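Local coordinates for glutathione S-transferase-like protein (Methylobacillus flagellatus, PDB 4GLT) that binds glutathione and is probably a transferase of the glutathione S-transferase family, at residues S28-Y33 / L188-Q193; V51-A56 / G69-L74; R154-M159 / G182-Y187. One frame throughout, in Å; residues are numbered along the deposited sequence.

Contact 1 (S28-Y33 / L188-Q193); sequences SNTSPY and LELRYQ. With GSH (glutathione), chain E.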
loop_
_atom_site.group_PDB
_atom_site.type_symbol
_atom_site.label_atom_id
_atom_site.label_comp_id
_atom_site.label_asym_id
_atom_site.label_seq_id
_atom_site.Cartn_x
_atom_site.Cartn_y
_atom_site.Cartn_z
ATOM N N SER A 28 -9.014 -0.140 -14.879
ATOM C CA SER A 28 -10.369 -0.652 -15.089
ATOM C C SER A 28 -11.343 0.467 -14.766
ATOM O O SER A 28 -10.936 1.507 -14.256
ATOM C CB SER A 28 -10.651 -1.842 -14.174
ATOM O OG SER A 28 -10.707 -1.420 -12.820
ATOM N N ASN A 29 -12.627 0.253 -15.044
ATOM C CA ASN A 29 -13.639 1.293 -14.817
ATOM C C ASN A 29 -14.088 1.472 -13.367
ATOM O O ASN A 29 -14.689 2.486 -13.023
ATOM C CB ASN A 29 -14.861 1.058 -15.701
ATOM C CG ASN A 29 -14.813 1.851 -16.998
ATOM O OD1 ASN A 29 -15.206 1.355 -18.049
ATOM N ND2 ASN A 29 -14.340 3.090 -16.927
ATOM N N THR A 30 -13.798 0.496 -12.514
ATOM C CA THR A 30 -14.280 0.549 -11.141
ATOM C C THR A 30 -13.172 0.748 -10.108
ATOM O O THR A 30 -13.448 1.120 -8.977
ATOM C CB THR A 30 -15.104 -0.705 -10.788
ATOM O OG1 THR A 30 -14.247 -1.851 -10.756
ATOM C CG2 THR A 30 -16.198 -0.928 -11.828
ATOM N N SER A 31 -11.920 0.520 -10.499
ATOM C CA SER A 31 -10.806 0.569 -9.543
ATOM C C SER A 31 -10.539 1.948 -8.933
ATOM O O SER A 31 -10.087 2.845 -9.628
ATOM C CB SER A 31 -9.529 0.058 -10.202
ATOM O OG SER A 31 -8.432 0.232 -9.333
ATOM N N PRO A 32 -10.777 2.106 -7.615
ATOM C CA PRO A 32 -10.610 3.417 -6.969
ATOM C C PRO A 32 -9.138 3.820 -6.847
ATOM O O PRO A 32 -8.815 5.007 -6.751
ATOM C CB PRO A 32 -11.238 3.211 -5.589
ATOM C CG PRO A 32 -11.068 1.756 -5.315
ATOM C CD PRO A 32 -11.167 1.058 -6.652
ATOM N N TYR A 33 -8.263 2.826 -6.874
ATOM C CA TYR A 33 -6.820 3.056 -6.877
ATOM C C TYR A 33 -6.378 3.567 -8.237
ATOM O O TYR A 33 -5.493 4.403 -8.329
ATOM C CB TYR A 33 -6.075 1.759 -6.573
ATOM C CG TYR A 33 -6.614 1.035 -5.376
ATOM C CD1 TYR A 33 -6.326 1.481 -4.096
ATOM C CD2 TYR A 33 -7.420 -0.090 -5.523
ATOM C CE1 TYR A 33 -6.807 0.819 -2.988
ATOM C CE2 TYR A 33 -7.910 -0.757 -4.423
ATOM C CZ TYR A 33 -7.601 -0.294 -3.156
ATOM O OH TYR A 33 -8.092 -0.943 -2.049
ATOM N N LEU A 188 -17.280 3.970 -2.182
ATOM C CA LEU A 188 -18.417 3.623 -1.342
ATOM C C LEU A 188 -19.710 3.741 -2.137
ATOM O O LEU A 188 -20.523 2.820 -2.153
ATOM C CB LEU A 188 -18.464 4.485 -0.079
ATOM C CG LEU A 188 -17.212 4.312 0.788
ATOM C CD1 LEU A 188 -17.413 4.950 2.149
ATOM C CD2 LEU A 188 -16.869 2.836 0.941
ATOM N N GLU A 189 -19.897 4.868 -2.811
ATOM C CA GLU A 189 -21.118 5.066 -3.571
ATOM C C GLU A 189 -21.305 3.979 -4.622
ATOM O O GLU A 189 -22.408 3.485 -4.840
ATOM C CB GLU A 189 -21.122 6.441 -4.221
ATOM C CG GLU A 189 -21.225 7.582 -3.223
ATOM C CD GLU A 189 -21.896 8.802 -3.822
ATOM O OE1 GLU A 189 -22.104 8.818 -5.055
ATOM O OE2 GLU A 189 -22.223 9.740 -3.064
ATOM N N LEU A 190 -20.221 3.607 -5.284
ATOM C CA LEU A 190 -20.304 2.589 -6.314
ATOM C C LEU A 190 -20.756 1.263 -5.717
ATOM O O LEU A 190 -21.593 0.570 -6.289
ATOM C CB LEU A 190 -18.948 2.415 -7.011
ATOM C CG LEU A 190 -18.769 1.154 -7.868
ATOM C CD1 LEU A 190 -19.763 1.141 -9.020
ATOM C CD2 LEU A 190 -17.344 1.042 -8.384
ATOM N N ARG A 191 -20.207 0.905 -4.565
ATOM C CA ARG A 191 -20.398 -0.450 -4.059
ATOM C C ARG A 191 -21.516 -0.560 -3.036
ATOM O O ARG A 191 -22.031 -1.650 -2.789
ATOM C CB ARG A 191 -19.085 -1.001 -3.491
ATOM C CG ARG A 191 -17.995 -1.215 -4.538
ATOM C CD ARG A 191 -18.401 -2.255 -5.576
ATOM N NE ARG A 191 -17.321 -2.546 -6.516
ATOM C CZ ARG A 191 -17.461 -3.254 -7.636
ATOM N NH1 ARG A 191 -18.644 -3.749 -7.976
ATOM N NH2 ARG A 191 -16.414 -3.466 -8.423
ATOM N N TYR A 192 -21.902 0.565 -2.449
ATOM C CA TYR A 192 -22.920 0.555 -1.405
ATOM C C TYR A 192 -23.957 1.644 -1.623
ATOM O O TYR A 192 -23.886 2.702 -1.005
ATOM C CB TYR A 192 -22.274 0.690 -0.022
ATOM C CG TYR A 192 -21.397 -0.494 0.323
ATOM C CD1 TYR A 192 -20.007 -0.395 0.292
ATOM C CD2 TYR A 192 -21.960 -1.720 0.660
ATOM C CE1 TYR A 192 -19.205 -1.482 0.592
ATOM C CE2 TYR A 192 -21.167 -2.813 0.963
ATOM C CZ TYR A 192 -19.791 -2.689 0.929
ATOM O OH TYR A 192 -19.005 -3.780 1.227
ATOM N N GLN A 193 -24.918 1.370 -2.505
ATOM C CA GLN A 193 -25.976 2.327 -2.821
ATOM C C GLN A 193 -26.667 2.807 -1.557
ATOM O O GLN A 193 -27.053 3.971 -1.451
ATOM C CB GLN A 193 -27.026 1.696 -3.739
ATOM C CG GLN A 193 -26.469 0.787 -4.819
ATOM C CD GLN A 193 -27.513 0.413 -5.850
ATOM O OE1 GLN A 193 -27.579 -0.730 -6.299
ATOM N NE2 GLN A 193 -28.339 1.379 -6.228
HETATM N N1 GSH E . -2.376 -1.480 -3.668
HETATM C CA1 GSH E . -2.801 -1.399 -5.083
HETATM C C1 GSH E . -2.832 0.069 -5.381
HETATM O O11 GSH E . -2.708 0.474 -6.550
HETATM O O12 GSH E . -2.959 0.850 -4.414
HETATM C CB1 GSH E . -4.162 -2.098 -5.260
HETATM C CG1 GSH E . -4.644 -2.122 -6.717
HETATM C CD1 GSH E . -6.005 -2.804 -6.834
HETATM O OE1 GSH E . -6.501 -3.367 -5.869
HETATM N N2 GSH E . -6.602 -2.749 -8.031
HETATM C CA2 GSH E . -7.839 -3.432 -8.425
HETATM C C2 GSH E . -9.085 -2.871 -7.786
HETATM O O2 GSH E . -9.198 -1.670 -7.580
HETATM C CB2 GSH E . -7.721 -4.932 -8.187
HETATM S SG2 GSH E . -6.518 -5.683 -9.307
HETATM N N3 GSH E . -10.049 -3.735 -7.481
HETATM C CA3 GSH E . -11.263 -3.339 -6.785
HETATM C C3 GSH E . -12.390 -2.947 -7.719
HETATM O O31 GSH E . -13.565 -3.013 -7.294
HETATM O O32 GSH E . -12.111 -2.560 -8.878
#

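Contact 2 (V51-A56 / G69-L74); sequences VLVVLA and GKIPVL. With GSH (glutathione), chain E.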
loop_
_atom_site.group_PDB
_atom_site.type_symbol
_atom_site.label_atom_id
_atom_site.label_comp_id
_atom_site.label_asym_id
_atom_site.label_seq_id
_atom_site.Cartn_x
_atom_site.Cartn_y
_atom_site.Cartn_z
ATOM N N VAL A 51 -5.328 3.176 -20.722
ATOM C CA VAL A 51 -5.742 1.908 -21.346
ATOM C C VAL A 51 -6.694 1.101 -20.467
ATOM O O VAL A 51 -6.277 0.451 -19.504
ATOM C CB VAL A 51 -4.530 1.027 -21.691
ATOM C CG1 VAL A 51 -4.969 -0.180 -22.505
ATOM C CG2 VAL A 51 -3.490 1.838 -22.449
ATOM N N LEU A 52 -7.979 1.153 -20.799
ATOM C CA LEU A 52 -8.973 0.365 -20.093
ATOM C C LEU A 52 -8.604 -1.092 -20.270
ATOM O O LEU A 52 -8.270 -1.526 -21.372
ATOM C CB LEU A 52 -10.365 0.626 -20.664
ATOM C CG LEU A 52 -11.527 -0.035 -19.931
ATOM C CD1 LEU A 52 -11.684 0.546 -18.528
ATOM C CD2 LEU A 52 -12.796 0.119 -20.749
ATOM N N VAL A 53 -8.662 -1.854 -19.190
ATOM C CA VAL A 53 -8.185 -3.227 -19.237
ATOM C C VAL A 53 -9.126 -4.181 -18.506
ATOM O O VAL A 53 -9.955 -3.753 -17.699
ATOM C CB VAL A 53 -6.767 -3.307 -18.639
ATOM C CG1 VAL A 53 -6.822 -3.543 -17.137
ATOM C CG2 VAL A 53 -5.965 -4.389 -19.328
ATOM N N VAL A 54 -9.022 -5.461 -18.828
ATOM C CA VAL A 54 -9.775 -6.498 -18.146
ATOM C C VAL A 54 -8.738 -7.436 -17.582
ATOM O O VAL A 54 -7.900 -7.951 -18.313
ATOM C CB VAL A 54 -10.709 -7.247 -19.097
ATOM C CG1 VAL A 54 -11.138 -8.558 -18.493
ATOM C CG2 VAL A 54 -11.909 -6.397 -19.435
ATOM N N LEU A 55 -8.798 -7.674 -16.281
ATOM C CA LEU A 55 -7.730 -8.385 -15.597
ATOM C C LEU A 55 -7.527 -9.791 -16.095
ATOM O O LEU A 55 -6.398 -10.239 -16.253
ATOM C CB LEU A 55 -7.963 -8.380 -14.091
ATOM C CG LEU A 55 -7.674 -7.018 -13.478
ATOM C CD1 LEU A 55 -8.319 -5.945 -14.330
ATOM C CD2 LEU A 55 -8.193 -6.947 -12.056
ATOM N N ALA A 56 -8.622 -10.482 -16.355
ATOM C CA ALA A 56 -8.567 -11.856 -16.832
ATOM C C ALA A 56 -7.891 -12.025 -18.200
ATOM O O ALA A 56 -7.262 -13.042 -18.462
ATOM C CB ALA A 56 -9.955 -12.463 -16.831
ATOM N N GLY A 69 -0.260 -8.763 -10.643
ATOM C CA GLY A 69 -1.468 -8.856 -11.466
ATOM C C GLY A 69 -2.501 -7.780 -11.181
ATOM O O GLY A 69 -3.690 -7.972 -11.432
ATOM N N LYS A 70 -2.054 -6.639 -10.670
ATOM C CA LYS A 70 -2.973 -5.634 -10.166
ATOM C C LYS A 70 -2.906 -4.313 -10.923
ATOM O O LYS A 70 -1.835 -3.852 -11.316
ATOM C CB LYS A 70 -2.723 -5.378 -8.681
ATOM C CG LYS A 70 -3.239 -6.474 -7.772
ATOM C CD LYS A 70 -2.803 -6.241 -6.339
ATOM C CE LYS A 70 -3.381 -7.289 -5.405
ATOM N NZ LYS A 70 -4.833 -7.059 -5.172
ATOM N N ILE A 71 -4.072 -3.709 -11.109
ATOM C CA ILE A 71 -4.190 -2.394 -11.709
ATOM C C ILE A 71 -4.287 -1.390 -10.557
ATOM O O ILE A 71 -4.729 -1.754 -9.479
ATOM C CB ILE A 71 -5.440 -2.352 -12.609
ATOM C CG1 ILE A 71 -5.066 -2.780 -14.029
ATOM C CG2 ILE A 71 -6.076 -0.970 -12.608
ATOM C CD1 ILE A 71 -4.253 -4.058 -14.089
ATOM N N PRO A 72 -3.843 -0.135 -10.761
ATOM C CA PRO A 72 -3.248 0.411 -11.974
ATOM C C PRO A 72 -1.772 0.035 -12.111
ATOM O O PRO A 72 -1.097 -0.179 -11.111
ATOM C CB PRO A 72 -3.360 1.921 -11.757
ATOM C CG PRO A 72 -3.250 2.092 -10.282
ATOM C CD PRO A 72 -3.758 0.820 -9.639
ATOM N N VAL A 73 -1.292 0.043 -13.347
ATOM C CA VAL A 73 0.114 -0.032 -13.662
ATOM C C VAL A 73 0.441 1.102 -14.606
ATOM O O VAL A 73 -0.252 1.282 -15.585
ATOM C CB VAL A 73 0.458 -1.305 -14.393
ATOM C CG1 VAL A 73 1.937 -1.469 -14.454
ATOM C CG2 VAL A 73 -0.172 -2.470 -13.738
ATOM N N LEU A 74 1.494 1.861 -14.328
ATOM C CA LEU A 74 1.988 2.838 -15.296
ATOM C C LEU A 74 3.166 2.249 -16.061
ATOM O O LEU A 74 4.229 1.999 -15.485
ATOM C CB LEU A 74 2.396 4.153 -14.619
ATOM C CG LEU A 74 2.642 5.361 -15.537
ATOM C CD1 LEU A 74 1.360 6.143 -15.802
ATOM C CD2 LEU A 74 3.687 6.282 -14.943
HETATM N N1 GSH E . -2.376 -1.480 -3.668
HETATM C CA1 GSH E . -2.801 -1.399 -5.083
HETATM C C1 GSH E . -2.832 0.069 -5.381
HETATM O O11 GSH E . -2.708 0.474 -6.550
HETATM O O12 GSH E . -2.959 0.850 -4.414
HETATM C CB1 GSH E . -4.162 -2.098 -5.260
HETATM C CG1 GSH E . -4.644 -2.122 -6.717
HETATM C CD1 GSH E . -6.005 -2.804 -6.834
HETATM O OE1 GSH E . -6.501 -3.367 -5.869
HETATM N N2 GSH E . -6.602 -2.749 -8.031
HETATM C CA2 GSH E . -7.839 -3.432 -8.425
HETATM C C2 GSH E . -9.085 -2.871 -7.786
HETATM O O2 GSH E . -9.198 -1.670 -7.580
HETATM C CB2 GSH E . -7.721 -4.932 -8.187
HETATM S SG2 GSH E . -6.518 -5.683 -9.307
HETATM N N3 GSH E . -10.049 -3.735 -7.481
HETATM C CA3 GSH E . -11.263 -3.339 -6.785
HETATM C C3 GSH E . -12.390 -2.947 -7.719
HETATM O O31 GSH E . -13.565 -3.013 -7.294
HETATM O O32 GSH E . -12.111 -2.560 -8.878
#

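Contact 3 (R154-M159 / G182-Y187); sequences RGLRRM and GCMLGY. With GSH (glutathione), chain E.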
loop_
_atom_site.group_PDB
_atom_site.type_symbol
_atom_site.label_atom_id
_atom_site.label_comp_id
_atom_site.label_asym_id
_atom_site.label_seq_id
_atom_site.Cartn_x
_atom_site.Cartn_y
_atom_site.Cartn_z
ATOM N N ARG A 154 -15.119 3.501 11.216
ATOM C CA ARG A 154 -14.146 4.169 12.074
ATOM C C ARG A 154 -13.304 5.161 11.281
ATOM O O ARG A 154 -13.107 6.308 11.705
ATOM C CB ARG A 154 -13.261 3.144 12.787
ATOM C CG ARG A 154 -13.938 2.475 13.970
ATOM C CD ARG A 154 -12.923 1.947 14.973
ATOM N NE ARG A 154 -11.869 1.207 14.291
ATOM C CZ ARG A 154 -11.922 -0.093 14.035
ATOM N NH1 ARG A 154 -12.975 -0.797 14.418
ATOM N NH2 ARG A 154 -10.917 -0.687 13.406
ATOM N N GLY A 155 -12.818 4.724 10.121
ATOM C CA GLY A 155 -12.042 5.603 9.247
ATOM C C GLY A 155 -12.819 6.841 8.830
ATOM O O GLY A 155 -12.313 7.963 8.911
ATOM N N LEU A 156 -14.059 6.632 8.390
ATOM C CA LEU A 156 -14.942 7.735 8.005
ATOM C C LEU A 156 -15.189 8.711 9.139
ATOM O O LEU A 156 -15.208 9.923 8.920
ATOM C CB LEU A 156 -16.278 7.203 7.494
ATOM C CG LEU A 156 -16.207 6.449 6.168
ATOM C CD1 LEU A 156 -17.544 5.783 5.869
ATOM C CD2 LEU A 156 -15.790 7.385 5.041
ATOM N N ARG A 157 -15.387 8.192 10.347
ATOM C CA ARG A 157 -15.630 9.062 11.489
ATOM C C ARG A 157 -14.400 9.897 11.765
ATOM O O ARG A 157 -14.499 11.086 12.053
ATOM C CB ARG A 157 -16.013 8.259 12.734
ATOM C CG ARG A 157 -17.433 7.722 12.689
ATOM C CD ARG A 157 -17.952 7.353 14.070
ATOM N NE ARG A 157 -19.412 7.286 14.082
ATOM C CZ ARG A 157 -20.138 6.912 15.129
ATOM N NH1 ARG A 157 -19.543 6.564 16.262
ATOM N NH2 ARG A 157 -21.462 6.883 15.043
ATOM N N ARG A 158 -13.234 9.269 11.665
ATOM C CA ARG A 158 -11.984 9.969 11.912
ATOM C C ARG A 158 -11.762 11.059 10.874
ATOM O O ARG A 158 -11.473 12.202 11.216
ATOM C CB ARG A 158 -10.811 8.990 11.913
ATOM C CG ARG A 158 -9.449 9.653 12.042
ATOM C CD ARG A 158 -9.289 10.281 13.418
ATOM N NE ARG A 158 -8.054 11.055 13.551
ATOM C CZ ARG A 158 -7.479 11.345 14.717
ATOM N NH1 ARG A 158 -8.021 10.916 15.848
ATOM N NH2 ARG A 158 -6.361 12.059 14.757
ATOM N N MET A 159 -11.874 10.708 9.599
ATOM C CA MET A 159 -11.707 11.709 8.562
ATOM C C MET A 159 -12.671 12.863 8.819
ATOM O O MET A 159 -12.280 14.036 8.824
ATOM C CB MET A 159 -11.909 11.094 7.181
ATOM C CG MET A 159 -10.702 10.296 6.712
ATOM S SD MET A 159 -10.986 9.307 5.234
ATOM C CE MET A 159 -9.375 8.553 5.022
ATOM N N GLY A 182 -11.538 11.459 -2.063
ATOM C CA GLY A 182 -12.586 11.468 -3.087
ATOM C C GLY A 182 -12.784 10.091 -3.708
ATOM O O GLY A 182 -13.892 9.553 -3.746
ATOM N N CYS A 183 -11.702 9.517 -4.207
ATOM C CA CYS A 183 -11.771 8.194 -4.810
ATOM C C CYS A 183 -12.367 7.169 -3.850
ATOM O O CYS A 183 -13.140 6.302 -4.264
ATOM C CB CYS A 183 -10.388 7.776 -5.315
ATOM S SG CYS A 183 -9.744 8.962 -6.521
ATOM N N MET A 184 -12.009 7.282 -2.572
ATOM C CA MET A 184 -12.549 6.435 -1.506
ATOM C C MET A 184 -14.076 6.511 -1.387
ATOM O O MET A 184 -14.768 5.487 -1.474
ATOM C CB MET A 184 -11.929 6.823 -0.149
ATOM C CG MET A 184 -12.578 6.101 1.027
ATOM S SD MET A 184 -12.297 6.892 2.619
ATOM C CE MET A 184 -12.999 8.512 2.329
ATOM N N LEU A 185 -14.581 7.725 -1.151
ATOM C CA LEU A 185 -16.018 7.987 -1.073
ATOM C C LEU A 185 -16.768 7.513 -2.320
ATOM O O LEU A 185 -17.821 6.867 -2.231
ATOM C CB LEU A 185 -16.252 9.478 -0.880
ATOM C CG LEU A 185 -15.597 10.066 0.376
ATOM C CD1 LEU A 185 -15.459 11.577 0.287
ATOM C CD2 LEU A 185 -16.372 9.666 1.623
ATOM N N GLY A 186 -16.227 7.846 -3.486
ATOM C CA GLY A 186 -16.836 7.439 -4.740
ATOM C C GLY A 186 -16.913 5.930 -4.796
ATOM O O GLY A 186 -17.865 5.365 -5.327
ATOM N N TYR A 187 -15.912 5.265 -4.232
ATOM C CA TYR A 187 -15.947 3.818 -4.200
ATOM C C TYR A 187 -17.111 3.344 -3.339
ATOM O O TYR A 187 -17.854 2.425 -3.716
ATOM C CB TYR A 187 -14.637 3.218 -3.699
ATOM C CG TYR A 187 -14.609 1.728 -3.922
ATOM C CD1 TYR A 187 -14.660 1.209 -5.211
ATOM C CD2 TYR A 187 -14.578 0.837 -2.858
ATOM C CE1 TYR A 187 -14.656 -0.150 -5.436
ATOM C CE2 TYR A 187 -14.573 -0.537 -3.080
ATOM C CZ TYR A 187 -14.612 -1.016 -4.376
ATOM O OH TYR A 187 -14.617 -2.369 -4.638
HETATM N N1 GSH E . -2.376 -1.480 -3.668
HETATM C CA1 GSH E . -2.801 -1.399 -5.083
HETATM C C1 GSH E . -2.832 0.069 -5.381
HETATM O O11 GSH E . -2.708 0.474 -6.550
HETATM O O12 GSH E . -2.959 0.850 -4.414
HETATM C CB1 GSH E . -4.162 -2.098 -5.260
HETATM C CG1 GSH E . -4.644 -2.122 -6.717
HETATM C CD1 GSH E . -6.005 -2.804 -6.834
HETATM O OE1 GSH E . -6.501 -3.367 -5.869
HETATM N N2 GSH E . -6.602 -2.749 -8.031
HETATM C CA2 GSH E . -7.839 -3.432 -8.425
HETATM C C2 GSH E . -9.085 -2.871 -7.786
HETATM O O2 GSH E . -9.198 -1.670 -7.580
HETATM C CB2 GSH E . -7.721 -4.932 -8.187
HETATM S SG2 GSH E . -6.518 -5.683 -9.307
HETATM N N3 GSH E . -10.049 -3.735 -7.481
HETATM C CA3 GSH E . -11.263 -3.339 -6.785
HETATM C C3 GSH E . -12.390 -2.947 -7.719
HETATM O O31 GSH E . -13.565 -3.013 -7.294
HETATM O O32 GSH E . -12.111 -2.560 -8.878
#

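Contact 1 (S28-Y33 / L188-Q193)
Thr30 sets OG1 between its own backbone N and carbonyl carbon (chi1 68°), and Arg191, with CG beside the backbone N and a kink about CB-CG (chi2 -63°), brings its guanidinium round to the same place, the glycyl carboxylate of glutathione. Each takes one oxygen: Thr30 OG1 donates to GSH O32 at 2.9 Å, and Arg191 NH2 donates to GSH O31 at 3.1 Å with O31 near the guanidinium plane. Between the two protein groups themselves, Thr30 OG1 and Arg191 NH2 stay 3.6 Å apart, an oblique approach without a bond. Leu190 adds an apolar touch, its CD2 lying 3.7 Å from Thr30 CB, the two side chains crossing at about a right angle. This is where the thioredoxin-like N-terminal domain of a glutathione S-transferase meets the end of helix 176-191 of the all-helical domain, and the tripeptide bridges them. In the N-terminal domain, Ser31 OG, at the N-cap of helix 32-44, donates to GSH O2 at 2.7 Å and also caps the backbone N of Ala34. The Tyr33 ring has GSH CB1 over one face, nearer the ring's margin than its centre, and Pro32 CG on the opposite face, while GSH C2 lies at its edge. Arg191 NE is hydrogen-bonded to the hydroxyl of Tyr187, which probably helps fix the rotation of the guanidinium.

Contact 2 (V51-A56 / G69-L74)
Val53 and Ile71 meet through their branches, Val53 CG1 lying 3.7 Å from Ile71 CG1 and 4.0 Å from Ile71 CD1. Ile71 carries CG1 beside its backbone N (chi1 -90°) and turns CD1 back at chi2 48°, which brings the end of the chain against the valine methyl, the two side chains crossing at a slant. Farther along, Leu55 CD1 approaches Ile71 CD1 only loosely, at 4.5 Å, and Leu55 is poorly ordered. Its other methyl, CD2, lies 3.5 Å from the ligand sulfur, GSH SG2. The peptide bond between Ile71 and Pro72 is cis, as in the cis-proline loop of thioredoxin-like domains, leading into the strand that follows. There the backbone carbonyl of Ile71 faces the glutathione and accepts a hydrogen bond from GSH N2, a bond to be taken with some doubt, since the carbonyl oxygen sits too close to the ligand in the model. Lys70 points its CB away from Val53 and Leu55 and packs on the ligand instead, its CG lying 3.7 Å from GSH SG2 and its chain extended for most of its length. Lys70 also packs on Lys151 of the second subunit, while Ile71 is backed by Leu26 of strand 24-27 and Ala34 of helix 32-44.

Contact 3 (R154-M159 / G182-Y187)
Leu156 and Leu185 have the nearest CA atoms of the two segments, 9.1 Å apart. Helices 142-162 and 176-191 pass here with their segment axes 12.8 Å from each other, so long side chains have to span the gap; their N-to-C directions differ by 135°. Two methionines do much of the spanning. Met159 reaches out on an extended chain, and Met184, with CG anti to the backbone N, turns its last bond at chi3 (59°), bringing its CE to 3.6 Å from Met159 SD. The two chains run antiparallel, side by side, the sulfurs 3.8 Å apart. The same Met184 CE also lies 4.1 Å from Leu156 CD2, and Leu156 CD2 in turn stands 4.2 Å from Leu185 CD2. All four residues are buried in the helical bundle of the C-terminal domain, where Leu204 of helix 202-212 touches Leu156, Met159 and Leu185, and Trp115 of helix 106-133 packs on Met159. An alanine in place of Met184 would take away both the sulfur and the methyl, and would probably leave Met159 and Leu156 without their bridging partner. Elsewhere on helix 176-191, Tyr187 has GSH O31 near its ring plane, at the edge, and its OH donates to that oxygen at 2.9 Å.

Contacts 1 and 3 share helix 176-191: contact 3 packs it into the helical domain, while contact 1 uses its C-terminal end to meet the N-terminal domain. Contact 2 lies within that N-terminal domain, its centre about 24 Å from that of contact 3. Contacts 2 and 3 are mostly buried and apolar, built of aliphatic and methionine side chains; contact 1 lies at the surface and joins an apolar touch to polar groups that meet through a ligand carboxylate rather than directly. All three reach glutathione: contact 3 at the glycyl carboxylate, contact 1 there and along the rest of the tripeptide, contact 2 at the thiol and the cysteinyl N-H. Pro32 packs on Tyr187, tying contact 1 to contact 3.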